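Local coordinates for protein protease (Helicobacter pylori, PDB 5EUF) that is a zinc-binding protease of the M16 family that probably cleaves the human junctional adhesion molecule JAM-A and so weakens the gastric epithelial barrier, at residues K257-K262 with V267-L272. Residues are numbered along the deposited sequence; the frame is centred on the assembly and turned at random.
Sequences KVPAFK and VALDAL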
loop_
_atom_site.group_PDB
_atom_site.type_symbol
_atom_site.label_atom_id
_atom_site.label_comp_id
_atom_site.label_asym_id
_atom_site.label_seq_id
_atom_site.Cartn_x
_atom_site.Cartn_y
_atom_site.Cartn_z
ATOM N N LYS B 257 -4.398 -14.700 9.454
ATOM C CA LYS B 257 -4.729 -13.505 10.223
ATOM C C LYS B 257 -5.082 -13.873 11.656
ATOM O O LYS B 257 -5.624 -14.945 11.924
ATOM C CB LYS B 257 -5.880 -12.735 9.574
ATOM C CG LYS B 257 -5.471 -11.935 8.349
ATOM C CD LYS B 257 -4.527 -10.794 8.708
ATOM C CE LYS B 257 -3.991 -10.114 7.456
ATOM N NZ LYS B 257 -5.078 -9.657 6.543
ATOM N N VAL B 258 -4.776 -12.967 12.573
ATOM C CA VAL B 258 -4.865 -13.263 13.992
ATOM C C VAL B 258 -5.154 -11.970 14.756
ATOM O O VAL B 258 -4.760 -10.890 14.309
ATOM C CB VAL B 258 -3.558 -13.953 14.470
ATOM C CG1 VAL B 258 -2.959 -13.272 15.693
ATOM C CG2 VAL B 258 -3.803 -15.435 14.712
ATOM N N PRO B 259 -5.871 -12.069 15.891
ATOM C CA PRO B 259 -6.270 -10.898 16.686
ATOM C C PRO B 259 -5.110 -9.994 17.092
ATOM O O PRO B 259 -3.946 -10.379 16.975
ATOM C CB PRO B 259 -6.909 -11.525 17.928
ATOM C CG PRO B 259 -7.402 -12.841 17.468
ATOM C CD PRO B 259 -6.395 -13.320 16.465
ATOM N N ALA B 260 -5.437 -8.798 17.573
ATOM C CA ALA B 260 -4.430 -7.834 18.005
ATOM C C ALA B 260 -3.720 -8.273 19.293
ATOM O O ALA B 260 -4.095 -9.267 19.916
ATOM C CB ALA B 260 -5.064 -6.467 18.187
ATOM N N PHE B 261 -2.699 -7.509 19.681
ATOM C CA PHE B 261 -1.795 -7.854 20.781
ATOM C C PHE B 261 -2.492 -8.259 22.077
ATOM O O PHE B 261 -2.168 -9.289 22.669
ATOM C CB PHE B 261 -0.855 -6.673 21.064
ATOM C CG PHE B 261 0.139 -6.926 22.170
ATOM C CD1 PHE B 261 1.370 -7.493 21.893
ATOM C CD2 PHE B 261 -0.150 -6.573 23.480
ATOM C CE1 PHE B 261 2.292 -7.720 22.902
ATOM C CE2 PHE B 261 0.765 -6.800 24.494
ATOM C CZ PHE B 261 1.988 -7.374 24.203
ATOM N N LYS B 262 -3.447 -7.446 22.515
ATOM C CA LYS B 262 -4.010 -7.580 23.856
ATOM C C LYS B 262 -5.183 -8.554 23.915
ATOM O O LYS B 262 -6.126 -8.353 24.679
ATOM C CB LYS B 262 -4.446 -6.206 24.367
ATOM C CG LYS B 262 -4.238 -5.996 25.851
ATOM C CD LYS B 262 -4.423 -4.536 26.218
ATOM C CE LYS B 262 -3.511 -3.646 25.389
ATOM N NZ LYS B 262 -3.646 -2.210 25.762
ATOM N N VAL B 267 -2.281 -16.259 24.072
ATOM C CA VAL B 267 -1.540 -17.229 24.868
ATOM C C VAL B 267 -1.611 -18.607 24.220
ATOM O O VAL B 267 -0.608 -19.315 24.132
ATOM C CB VAL B 267 -2.070 -17.302 26.311
ATOM C CG1 VAL B 267 -1.243 -18.283 27.131
ATOM C CG2 VAL B 267 -2.047 -15.923 26.950
ATOM N N ALA B 268 -2.798 -18.976 23.750
ATOM C CA ALA B 268 -2.985 -20.249 23.061
ATOM C C ALA B 268 -2.221 -20.268 21.743
ATOM O O ALA B 268 -1.627 -21.282 21.374
ATOM C CB ALA B 268 -4.458 -20.512 22.822
ATOM N N LEU B 269 -2.245 -19.142 21.036
ATOM C CA LEU B 269 -1.495 -18.991 19.795
ATOM C C LEU B 269 -0.004 -19.200 20.032
ATOM O O LEU B 269 0.668 -19.890 19.267
ATOM C CB LEU B 269 -1.745 -17.613 19.187
ATOM C CG LEU B 269 -3.116 -17.389 18.554
ATOM C CD1 LEU B 269 -3.374 -15.907 18.344
ATOM C CD2 LEU B 269 -3.204 -18.138 17.238
ATOM N N ASP B 270 0.508 -18.598 21.100
ATOM C CA ASP B 270 1.887 -18.822 21.514
ATOM C C ASP B 270 2.129 -20.309 21.755
ATOM O O ASP B 270 3.147 -20.859 21.331
ATOM C CB ASP B 270 2.212 -18.010 22.773
ATOM C CG ASP B 270 2.307 -16.520 22.499
ATOM O OD1 ASP B 270 1.900 -16.086 21.402
ATOM O OD2 ASP B 270 2.786 -15.779 23.381
ATOM N N ALA B 271 1.178 -20.958 22.420
ATOM C CA ALA B 271 1.277 -22.385 22.700
ATOM C C ALA B 271 1.208 -23.216 21.420
ATOM O O ALA B 271 1.874 -24.244 21.306
ATOM C CB ALA B 271 0.185 -22.812 23.667
ATOM N N LEU B 272 0.398 -22.769 20.463
ATOM C CA LEU B 272 0.282 -23.465 19.185
ATOM C C LEU B 272 1.598 -23.419 18.411
ATOM O O LEU B 272 1.991 -24.401 17.781
ATOM C CB LEU B 272 -0.847 -22.867 18.341
ATOM C CG LEU B 272 -2.250 -23.435 18.573
ATOM C CD1 LEU B 272 -3.291 -22.690 17.749
ATOM C CD2 LEU B 272 -2.280 -24.920 18.253
#
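Val-258, the last residue of strand 251-258, meets Leu-269 of helix 266-276 chiefly through methyl groups. The evidence lies in the branch distances: CG2 of Val-258 stands 3.7 Å from CD1 of Leu-269 and equally 3.7 Å from CD2 of Leu-269, while CG1 of Val-258 lies 3.8 Å from CD1 of Leu-269. One valine methyl therefore faces the leucine fork and the other touches a single prong. Both CB atoms point across the gap, and the side chains meet tip to tip, spanning the 8.8 Å between CA of Val-258 and CA of Leu-269. The leucine CG is anti to its carbonyl carbon (chi1 -73°), which leaves the fork directed at the strand end.

A looser apolar contact flanks this pair, with CD of Pro-259 4.4 Å from CD1 of Leu-269.

Backbone bonds run along the helix and between neighbouring strands of the sheet, and none joins the two segments. The helix keeps its own i to i+4 bonds, including Ala-271 N to Val-267 O at 3.0 Å, whereas Val-258 pairs with Ser-309 of the adjoining antiparallel strand.

Around the junction, which lies within the range of the M16 inactive domain and away from the annotated catalytic residues, Phe-311 of strand 309-317 touches both Val-258 and Leu-269. Val-402 of helix 396-406 also packs on Leu-269, and Tyr-406 on Pro-259.

The segments bury just 96 Å² together, yet Val-258 and Leu-269 are both buried in the whole structure, so much of their burial probably comes from neighbours such as Phe-311 and Val-402. Being nonpolar and undirected, the contact sets the proximity of helix and strand end but imposes no hydrogen-bond register between them.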